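Local coordinates for protein UL16 (Human herpesvirus 5 strain ad169, PDB 2WY3) that helps cytomegalovirus escape natural killer cells by sequestering stress ligands such as ULBP1 and ULBP2, blocking their interaction with the host receptor KLRK1, at residues T27-G32 / R127-L132; V51-Q56 / G110-L115; D63-Q68 / T96-S101. One frame throughout, in Å; residues are numbered along the deposited sequence.

Contact 1 (T27-G32 / R127-L132); sequences TWTLHG and RLYVRL
Trp28 and Leu30 each donate and accept a backbone hydrogen bond across to strand 127-131. Trp28 N gives to Arg127 O at 3.1 Å, and Tyr129 N gives to Trp28 O at 2.8 Å, so Trp28 is held through both its amide and its carbonyl; Leu30 repeats the pattern, with N on Tyr129 O and O receiving Arg131 N. To these four bonds within the strands Gly32 N, just past the end of strand 27-31, adds a fifth on Arg131 O at 2.9 Å.

Apolar contacts lie on the face carrying Trp28, Leu30, Leu128 and Val130. CD1 of Leu128 stands over the centre of the six-membered ring of Trp28, 3.7 Å from its centroid, a CH-pi contact. A chi1 of 59° tucks the indole between the backbone N and the carbonyl carbon, which swings it back over the leucine. The same methyl reaches Leu30 CG at 3.8 Å.

On the other face, Thr29 OG1 rests 3.6 Å from Tyr129 CB, and the aliphatic part of Arg127 runs alongside Thr27. His31 ND1 approaches Arg131 CB at 3.5 Å. The polar ends turn elsewhere: Trp28 NE1 to Glu126, Arg127 to Asp113.

This is parallel strand pairing at the border of a mixed sheet, with 27-31 outermost within this chain, consistent with the immunoglobulin-like beta-sandwich of the E-set clan.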
loop_
_atom_site.group_PDB
_atom_site.type_symbol
_atom_site.label_atom_id
_atom_site.label_comp_id
_atom_site.label_asym_id
_atom_site.label_seq_id
_atom_site.Cartn_x
_atom_site.Cartn_y
_atom_site.Cartn_z
ATOM N N THR B 27 -11.885 4.543 12.932
ATOM C CA THR B 27 -11.100 5.644 13.499
ATOM C C THR B 27 -9.981 5.123 14.406
ATOM O O THR B 27 -10.207 4.238 15.238
ATOM C CB THR B 27 -12.021 6.627 14.252
ATOM O OG1 THR B 27 -11.265 7.731 14.762
ATOM C CG2 THR B 27 -12.744 5.915 15.390
ATOM N N TRP B 28 -8.771 5.652 14.226
ATOM C CA TRP B 28 -7.604 5.174 14.959
ATOM C C TRP B 28 -6.537 6.244 15.020
ATOM O O TRP B 28 -6.702 7.316 14.428
ATOM C CB TRP B 28 -7.061 3.889 14.334
ATOM C CG TRP B 28 -6.649 4.030 12.912
ATOM C CD1 TRP B 28 -7.415 4.473 11.867
ATOM C CD2 TRP B 28 -5.372 3.709 12.366
ATOM N NE1 TRP B 28 -6.683 4.449 10.701
ATOM C CE2 TRP B 28 -5.426 3.979 10.981
ATOM C CE3 TRP B 28 -4.189 3.206 12.909
ATOM C CZ2 TRP B 28 -4.336 3.780 10.141
ATOM C CZ3 TRP B 28 -3.110 3.004 12.070
ATOM C CH2 TRP B 28 -3.191 3.290 10.702
ATOM N N THR B 29 -5.473 5.967 15.777
ATOM C CA THR B 29 -4.431 6.956 16.072
ATOM C C THR B 29 -3.072 6.313 15.805
ATOM O O THR B 29 -2.860 5.137 16.144
ATOM C CB THR B 29 -4.480 7.414 17.567
ATOM O OG1 THR B 29 -5.741 8.023 17.853
ATOM C CG2 THR B 29 -3.358 8.413 17.886
ATOM N N LEU B 30 -2.174 7.063 15.164
ATOM C CA LEU B 30 -0.780 6.639 15.003
ATOM C C LEU B 30 0.124 7.622 15.726
ATOM O O LEU B 30 -0.095 8.821 15.646
ATOM C CB LEU B 30 -0.380 6.650 13.526
ATOM C CG LEU B 30 -0.875 5.445 12.739
ATOM C CD1 LEU B 30 -0.627 5.654 11.250
ATOM C CD2 LEU B 30 -0.154 4.191 13.246
ATOM N N HIS B 31 1.155 7.110 16.394
ATOM C CA HIS B 31 2.164 7.950 17.021
ATOM C C HIS B 31 3.474 7.812 16.262
ATOM O O HIS B 31 4.041 6.722 16.210
ATOM C CB HIS B 31 2.374 7.535 18.481
ATOM C CG HIS B 31 1.189 7.791 19.354
ATOM N ND1 HIS B 31 1.007 8.977 20.031
ATOM C CD2 HIS B 31 0.121 7.018 19.655
ATOM C CE1 HIS B 31 -0.122 8.922 20.716
ATOM N NE2 HIS B 31 -0.677 7.743 20.506
ATOM N N GLY B 32 3.942 8.902 15.659
ATOM C CA GLY B 32 5.240 8.909 14.997
ATOM C C GLY B 32 5.168 8.494 13.537
ATOM O O GLY B 32 6.187 8.354 12.865
ATOM N N ARG B 127 -11.020 7.809 9.671
ATOM C CA ARG B 127 -10.404 8.954 10.329
ATOM C C ARG B 127 -9.120 8.487 10.988
ATOM O O ARG B 127 -9.108 7.481 11.703
ATOM C CB ARG B 127 -11.353 9.536 11.382
ATOM C CG ARG B 127 -10.675 10.503 12.379
ATOM C CD ARG B 127 -11.735 11.119 13.283
ATOM N NE ARG B 127 -12.583 12.059 12.549
ATOM C CZ ARG B 127 -13.736 12.543 12.999
ATOM N NH1 ARG B 127 -14.217 12.155 14.179
ATOM N NH2 ARG B 127 -14.416 13.408 12.259
ATOM N N LEU B 128 -8.028 9.203 10.728
ATOM C CA LEU B 128 -6.751 8.869 11.344
ATOM C C LEU B 128 -6.256 10.071 12.130
ATOM O O LEU B 128 -6.146 11.168 11.582
ATOM C CB LEU B 128 -5.718 8.503 10.273
ATOM C CG LEU B 128 -4.282 8.449 10.792
ATOM C CD1 LEU B 128 -4.118 7.229 11.725
ATOM C CD2 LEU B 128 -3.283 8.421 9.623
ATOM N N TYR B 129 -5.986 9.866 13.417
ATOM C CA TYR B 129 -5.300 10.881 14.207
ATOM C C TYR B 129 -3.800 10.606 14.166
ATOM O O TYR B 129 -3.372 9.461 14.321
ATOM C CB TYR B 129 -5.777 10.835 15.653
ATOM C CG TYR B 129 -7.159 11.417 15.868
ATOM C CD1 TYR B 129 -7.341 12.792 15.981
ATOM C CD2 TYR B 129 -8.270 10.587 15.993
ATOM C CE1 TYR B 129 -8.603 13.327 16.208
ATOM C CE2 TYR B 129 -9.552 11.121 16.218
ATOM C CZ TYR B 129 -9.696 12.490 16.319
ATOM O OH TYR B 129 -10.939 13.041 16.531
ATOM N N VAL B 130 -3.016 11.664 13.971
ATOM C CA VAL B 130 -1.555 11.575 13.905
ATOM C C VAL B 130 -0.951 12.400 15.032
ATOM O O VAL B 130 -1.313 13.565 15.216
ATOM C CB VAL B 130 -1.046 12.100 12.559
ATOM C CG1 VAL B 130 0.479 12.232 12.565
ATOM C CG2 VAL B 130 -1.544 11.187 11.416
ATOM N N ARG B 131 -0.048 11.784 15.791
ATOM C CA ARG B 131 0.592 12.436 16.930
ATOM C C ARG B 131 2.094 12.257 16.808
ATOM O O ARG B 131 2.544 11.363 16.121
ATOM C CB ARG B 131 0.099 11.800 18.226
ATOM C CG ARG B 131 -1.397 11.988 18.439
ATOM C CD ARG B 131 -1.676 13.473 18.716
ATOM N NE ARG B 131 -3.079 13.704 19.074
ATOM C CZ ARG B 131 -4.015 14.133 18.233
ATOM N NH1 ARG B 131 -3.721 14.382 16.951
ATOM N NH2 ARG B 131 -5.258 14.302 18.671
ATOM N N LEU B 132 2.867 13.116 17.467
ATOM C CA LEU B 132 4.310 12.941 17.483
ATOM C C LEU B 132 4.645 11.668 18.247
ATOM O O LEU B 132 3.828 11.170 19.024
ATOM C CB LEU B 132 4.982 14.144 18.147
ATOM C CG LEU B 132 4.747 15.514 17.507
ATOM C CD1 LEU B 132 5.482 16.593 18.300
ATOM C CD2 LEU B 132 5.210 15.515 16.060
#

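Contact 2 (V51-Q56 / G110-L115)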
loop_
_atom_site.group_PDB
_atom_site.type_symbol
_atom_site.label_atom_id
_atom_site.label_comp_id
_atom_site.label_asym_id
_atom_site.label_seq_id
_atom_site.Cartn_x
_atom_site.Cartn_y
_atom_site.Cartn_z
ATOM N N VAL B 51 -9.359 13.900 0.974
ATOM C CA VAL B 51 -8.903 13.787 2.353
ATOM C C VAL B 51 -8.773 15.182 2.962
ATOM O O VAL B 51 -8.111 16.048 2.396
ATOM C CB VAL B 51 -7.527 13.092 2.433
ATOM C CG1 VAL B 51 -7.125 12.896 3.877
ATOM C CG2 VAL B 51 -7.559 11.742 1.701
ATOM N N ALA B 52 -9.424 15.383 4.106
ATOM C CA ALA B 52 -9.313 16.630 4.855
ATOM C C ALA B 52 -8.303 16.467 5.982
ATOM O O ALA B 52 -8.285 15.437 6.656
ATOM C CB ALA B 52 -10.686 17.016 5.437
ATOM N N PHE B 53 -7.475 17.489 6.189
ATOM C CA PHE B 53 -6.501 17.497 7.277
ATOM C C PHE B 53 -6.782 18.657 8.232
ATOM O O PHE B 53 -6.679 19.831 7.843
ATOM C CB PHE B 53 -5.071 17.634 6.724
ATOM C CG PHE B 53 -4.042 17.990 7.780
ATOM C CD1 PHE B 53 -3.952 17.264 8.953
ATOM C CD2 PHE B 53 -3.174 19.059 7.591
ATOM C CE1 PHE B 53 -3.017 17.587 9.936
ATOM C CE2 PHE B 53 -2.227 19.388 8.562
ATOM C CZ PHE B 53 -2.151 18.655 9.740
ATOM N N THR B 54 -7.120 18.339 9.475
ATOM C CA THR B 54 -7.373 19.380 10.480
ATOM C C THR B 54 -6.187 19.407 11.447
ATOM O O THR B 54 -5.884 18.404 12.082
ATOM C CB THR B 54 -8.695 19.086 11.250
ATOM O OG1 THR B 54 -9.806 19.070 10.334
ATOM C CG2 THR B 54 -8.945 20.139 12.324
ATOM N N TRP B 55 -5.509 20.547 11.560
ATOM C CA TRP B 55 -4.292 20.644 12.378
ATOM C C TRP B 55 -4.588 20.400 13.860
ATOM O O TRP B 55 -5.566 20.918 14.388
ATOM C CB TRP B 55 -3.703 22.051 12.221
ATOM C CG TRP B 55 -2.324 22.209 12.769
ATOM C CD1 TRP B 55 -1.334 21.258 12.830
ATOM C CD2 TRP B 55 -1.766 23.411 13.298
ATOM N NE1 TRP B 55 -0.181 21.814 13.378
ATOM C CE2 TRP B 55 -0.431 23.131 13.675
ATOM C CE3 TRP B 55 -2.263 24.707 13.480
ATOM C CZ2 TRP B 55 0.407 24.103 14.234
ATOM C CZ3 TRP B 55 -1.430 25.667 14.046
ATOM C CH2 TRP B 55 -0.109 25.360 14.408
ATOM N N GLN B 56 -3.742 19.618 14.533
ATOM C CA GLN B 56 -3.978 19.326 15.948
ATOM C C GLN B 56 -4.114 20.601 16.765
ATOM O O GLN B 56 -4.882 20.651 17.724
ATOM C CB GLN B 56 -2.842 18.488 16.551
ATOM C CG GLN B 56 -3.105 18.067 18.006
ATOM C CD GLN B 56 -1.989 17.205 18.586
ATOM O OE1 GLN B 56 -1.036 16.873 17.899
ATOM N NE2 GLN B 56 -2.119 16.830 19.857
ATOM N N GLY B 110 -2.468 15.916 13.676
ATOM C CA GLY B 110 -3.857 16.318 13.585
ATOM C C GLY B 110 -4.749 15.172 13.155
ATOM O O GLY B 110 -4.513 14.031 13.544
ATOM N N ARG B 111 -5.778 15.498 12.383
ATOM C CA ARG B 111 -6.842 14.534 12.047
ATOM C C ARG B 111 -6.992 14.478 10.541
ATOM O O ARG B 111 -7.189 15.521 9.911
ATOM C CB ARG B 111 -8.151 15.031 12.666
ATOM C CG ARG B 111 -9.291 14.014 12.737
ATOM C CD ARG B 111 -10.546 14.663 13.347
ATOM N NE ARG B 111 -11.305 15.386 12.335
ATOM C CZ ARG B 111 -11.696 16.651 12.434
ATOM N NH1 ARG B 111 -11.418 17.365 13.525
ATOM N NH2 ARG B 111 -12.374 17.195 11.432
ATOM N N TYR B 112 -6.898 13.276 9.964
ATOM C CA TYR B 112 -7.046 13.081 8.518
ATOM C C TYR B 112 -8.342 12.322 8.271
ATOM O O TYR B 112 -8.479 11.179 8.713
ATOM C CB TYR B 112 -5.847 12.301 7.932
ATOM C CG TYR B 112 -4.560 13.115 7.991
ATOM C CD1 TYR B 112 -4.104 13.807 6.870
ATOM C CD2 TYR B 112 -3.828 13.219 9.175
ATOM C CE1 TYR B 112 -2.938 14.574 6.921
ATOM C CE2 TYR B 112 -2.655 13.988 9.232
ATOM C CZ TYR B 112 -2.228 14.660 8.107
ATOM O OH TYR B 112 -1.075 15.429 8.167
ATOM N N ASP B 113 -9.286 12.966 7.589
ATOM C CA ASP B 113 -10.616 12.397 7.359
ATOM C C ASP B 113 -10.771 12.055 5.880
ATOM O O ASP B 113 -10.751 12.952 5.036
ATOM C CB ASP B 113 -11.715 13.397 7.757
ATOM C CG ASP B 113 -11.813 13.601 9.268
ATOM O OD1 ASP B 113 -11.660 12.616 10.011
ATOM O OD2 ASP B 113 -12.042 14.741 9.721
ATOM N N CYS B 114 -10.930 10.773 5.568
ATOM C CA CYS B 114 -11.193 10.360 4.187
ATOM C C CYS B 114 -12.669 10.508 3.900
ATOM O O CYS B 114 -13.504 9.897 4.569
ATOM C CB CYS B 114 -10.759 8.923 3.958
ATOM S SG CYS B 114 -8.941 8.822 4.009
ATOM N N LEU B 115 -12.982 11.312 2.883
ATOM C CA LEU B 115 -14.325 11.820 2.675
ATOM C C LEU B 115 -14.993 11.140 1.508
ATOM O O LEU B 115 -14.327 10.768 0.548
ATOM C CB LEU B 115 -14.271 13.317 2.338
ATOM C CG LEU B 115 -13.546 14.232 3.328
ATOM C CD1 LEU B 115 -13.655 15.685 2.849
ATOM C CD2 LEU B 115 -14.140 14.070 4.713
HETATM O O HOH W 1 -9.933 16.579 9.115
HETATM O O HOH W 2 -12.360 19.896 10.377
#
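Phe53 sets CG anti to its backbone N (chi1 166°), whereas Tyr112 places CG anti to the carbonyl carbon (chi1 -68°), and these choices bring the two rings side by side from a non-hydrogen-bonded residue pair between antiparallel strands. They form an offset stack, centroids 4.5 Å apart and planes at 16°. Phe53 CD1 lies over one face of the tyrosine ring, and Tyr112 OH lies over a face of the phenylalanine; this hydroxyl bonds to Thr108 and Arg102. Beside the stack, Val51 CG2 meets Cys114 SG at 4.0 Å, a sulfur disulfide-bonded to Cys38.

On the opposite face the Arg111 chain bends at chi3, so that NE (2.8 Å) and NH2 (3.0 Å) both reach Asp113 OD2 in the guanidinium plane. Thr54 CB lies over one face of that group. One water sits among Thr54 OG1, Arg111 O and Asp113 OD2, and a second spans Thr54 OG1 and Arg111 NH2. The backbones exchange paired bonds between Ala52 and Asp113 and between Thr54 and Arg111.

Asp113 OD1 has Arg127 as a second partner, so the carboxylate faces two guanidinium groups. That environment would probably favour its anionic form and offset the closeness of the two arginines.

Contact 3 (D63-Q68 / T96-S101)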
loop_
_atom_site.group_PDB
_atom_site.type_symbol
_atom_site.label_atom_id
_atom_site.label_comp_id
_atom_site.label_asym_id
_atom_site.label_seq_id
_atom_site.Cartn_x
_atom_site.Cartn_y
_atom_site.Cartn_z
ATOM N N ASP B 63 -6.842 21.633 5.753
ATOM C CA ASP B 63 -6.358 21.510 4.389
ATOM C C ASP B 63 -7.119 20.376 3.703
ATOM O O ASP B 63 -7.848 19.626 4.346
ATOM C CB ASP B 63 -4.857 21.219 4.381
ATOM C CG ASP B 63 -4.172 21.704 3.099
ATOM O OD1 ASP B 63 -4.875 22.171 2.176
ATOM O OD2 ASP B 63 -2.928 21.634 3.027
ATOM N N LEU B 64 -6.949 20.255 2.396
ATOM C CA LEU B 64 -7.754 19.311 1.638
ATOM C C LEU B 64 -7.026 18.907 0.375
ATOM O O LEU B 64 -6.449 19.753 -0.298
ATOM C CB LEU B 64 -9.069 20.000 1.242
ATOM C CG LEU B 64 -10.092 19.188 0.444
ATOM C CD1 LEU B 64 -10.719 18.112 1.332
ATOM C CD2 LEU B 64 -11.178 20.113 -0.135
ATOM N N TRP B 65 -7.049 17.622 0.042
ATOM C CA TRP B 65 -6.686 17.213 -1.306
ATOM C C TRP B 65 -7.805 16.387 -1.915
ATOM O O TRP B 65 -8.531 15.709 -1.189
ATOM C CB TRP B 65 -5.308 16.521 -1.374
ATOM C CG TRP B 65 -5.151 15.072 -0.901
ATOM C CD1 TRP B 65 -4.789 14.648 0.350
ATOM C CD2 TRP B 65 -5.233 13.884 -1.718
ATOM N NE1 TRP B 65 -4.673 13.264 0.366
ATOM C CE2 TRP B 65 -4.941 12.777 -0.887
ATOM C CE3 TRP B 65 -5.531 13.653 -3.071
ATOM C CZ2 TRP B 65 -4.950 11.452 -1.361
ATOM C CZ3 TRP B 65 -5.547 12.334 -3.543
ATOM C CH2 TRP B 65 -5.259 11.252 -2.684
ATOM N N LEU B 66 -7.963 16.480 -3.232
ATOM C CA LEU B 66 -9.117 15.901 -3.915
ATOM C C LEU B 66 -8.705 15.075 -5.134
ATOM O O LEU B 66 -7.718 15.373 -5.792
ATOM C CB LEU B 66 -10.085 17.003 -4.374
ATOM C CG LEU B 66 -10.719 17.877 -3.286
ATOM C CD1 LEU B 66 -11.527 18.999 -3.925
ATOM C CD2 LEU B 66 -11.587 17.022 -2.352
ATOM N N TYR B 67 -9.503 14.047 -5.418
ATOM C CA TYR B 67 -9.205 13.060 -6.456
ATOM C C TYR B 67 -10.457 12.843 -7.299
ATOM O O TYR B 67 -11.567 12.775 -6.762
ATOM C CB TYR B 67 -8.804 11.754 -5.767
ATOM C CG TYR B 67 -8.067 10.742 -6.613
ATOM C CD1 TYR B 67 -8.661 9.530 -6.958
ATOM C CD2 TYR B 67 -6.760 10.982 -7.034
ATOM C CE1 TYR B 67 -7.971 8.587 -7.720
ATOM C CE2 TYR B 67 -6.076 10.056 -7.776
ATOM C CZ TYR B 67 -6.680 8.860 -8.109
ATOM O OH TYR B 67 -5.983 7.946 -8.862
ATOM N N GLN B 68 -10.293 12.766 -8.618
ATOM C CA GLN B 68 -11.418 12.537 -9.524
ATOM C C GLN B 68 -10.916 11.914 -10.812
ATOM O O GLN B 68 -9.935 12.386 -11.395
ATOM C CB GLN B 68 -12.135 13.857 -9.850
ATOM C CG GLN B 68 -13.426 13.715 -10.690
ATOM C CD GLN B 68 -13.950 15.061 -11.183
ATOM O OE1 GLN B 68 -13.180 16.005 -11.358
ATOM N NE2 GLN B 68 -15.264 15.150 -11.417
ATOM N N THR B 96 -10.583 1.673 -5.262
ATOM C CA THR B 96 -9.616 2.752 -5.385
ATOM C C THR B 96 -9.109 3.065 -3.983
ATOM O O THR B 96 -9.898 3.195 -3.065
ATOM C CB THR B 96 -10.280 4.020 -5.950
ATOM O OG1 THR B 96 -10.805 3.741 -7.254
ATOM C CG2 THR B 96 -9.267 5.152 -6.043
ATOM N N LYS B 97 -7.797 3.167 -3.811
ATOM C CA LYS B 97 -7.261 3.564 -2.513
ATOM C C LYS B 97 -6.675 4.960 -2.618
ATOM O O LYS B 97 -5.996 5.281 -3.599
ATOM C CB LYS B 97 -6.169 2.595 -2.074
ATOM C CG LYS B 97 -6.698 1.254 -1.590
ATOM C CD LYS B 97 -5.551 0.276 -1.387
ATOM C CE LYS B 97 -6.028 -1.007 -0.728
ATOM N NZ LYS B 97 -4.951 -2.032 -0.748
ATOM N N LEU B 98 -6.940 5.791 -1.614
ATOM C CA LEU B 98 -6.277 7.084 -1.522
ATOM C C LEU B 98 -5.159 6.973 -0.487
ATOM O O LEU B 98 -5.405 6.605 0.666
ATOM C CB LEU B 98 -7.269 8.173 -1.095
ATOM C CG LEU B 98 -8.407 8.529 -2.055
ATOM C CD1 LEU B 98 -9.066 9.833 -1.629
ATOM C CD2 LEU B 98 -7.893 8.636 -3.488
ATOM N N TYR B 99 -3.937 7.299 -0.896
ATOM C CA TYR B 99 -2.776 7.225 -0.014
ATOM C C TYR B 99 -2.334 8.605 0.401
ATOM O O TYR B 99 -2.098 9.461 -0.448
ATOM C CB TYR B 99 -1.592 6.571 -0.739
ATOM C CG TYR B 99 -1.713 5.088 -0.916
ATOM C CD1 TYR B 99 -0.985 4.216 -0.111
ATOM C CD2 TYR B 99 -2.551 4.549 -1.888
ATOM C CE1 TYR B 99 -1.082 2.848 -0.270
ATOM C CE2 TYR B 99 -2.659 3.174 -2.049
ATOM C CZ TYR B 99 -1.917 2.333 -1.232
ATOM O OH TYR B 99 -2.018 0.970 -1.372
ATOM N N THR B 100 -2.220 8.820 1.707
ATOM C CA THR B 100 -1.635 10.043 2.235
ATOM C C THR B 100 -0.516 9.660 3.195
ATOM O O THR B 100 -0.776 9.166 4.292
ATOM C CB THR B 100 -2.682 10.891 2.995
ATOM O OG1 THR B 100 -3.834 11.102 2.156
ATOM C CG2 THR B 100 -2.077 12.242 3.405
ATOM N N SER B 101 0.724 9.871 2.771
ATOM C CA SER B 101 1.885 9.601 3.615
ATOM C C SER B 101 2.694 10.881 3.726
ATOM O O SER B 101 3.007 11.508 2.721
ATOM C CB SER B 101 2.734 8.472 3.007
ATOM O OG SER B 101 3.920 8.255 3.755
#
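Trp65 NE1 donates to Thr100 OG1 at 2.9 Å, with an N-H...O angle of 157° and the oxygen within 4° of the indole plane. It is the one hydrogen bond between the segments, giving a buried indole N-H a partner on the facing strand. Trp65 has its CG between the backbone N and the carbonyl carbon (chi1 76°); the indole extends across the gap, running past the oppositely pointing threonine, and its CZ2 comes to 3.6 Å from Tyr99 O.

The strands run antiparallel in sense, but their axes are 9.7 Å apart and share no backbone bonds. They belong to the two facing sheets of a beta-sandwich, whose interlayer these side chains fill. Val51 of the neighbouring strand touches both Trp65 and Thr100, and the ring of Phe76 meets the indole edge-to-face.

Leu98 packs against both aromatic residues, its CD2 at the corner where they meet. This methyl lies over a face of Tyr67, 4.1 Å from the ring centroid in a CH-pi contact, and approaches Trp65 CH2 at 3.8 Å. Thr96 CG2 touches Tyr67 CE1 at 4.0 Å. Tyr99, facing outward, hydrogen-bonds through OH to an acidic side chain of another protein chain.

Overall arrangement
Contacts 1 and 2 are consecutive parts of one sheet: their centres are about 10 Å apart, and strand 121-131 lies directly beside strand 110-118. Besides backbone pairing, a salt bridge from Arg127 NE to Asp113 OD1 (2.8 Å) ties them together. Contact 2 continues into contact 3 through strand 62-68, with Val51 N 2.9 Å from Trp65 O; contact 3 then crosses to the opposing sheet, its centre about 11 Å from that of contact 2. Contacts 1 and 3 do not touch, with centres about 17 Å apart. Contacts 1 and 3 both reach another protein chain, whereas contact 2 does not. Bound N-acetylglucosamines lie about 6, 7 and 8 Å from the side chains of Trp55, Leu132 and Trp65.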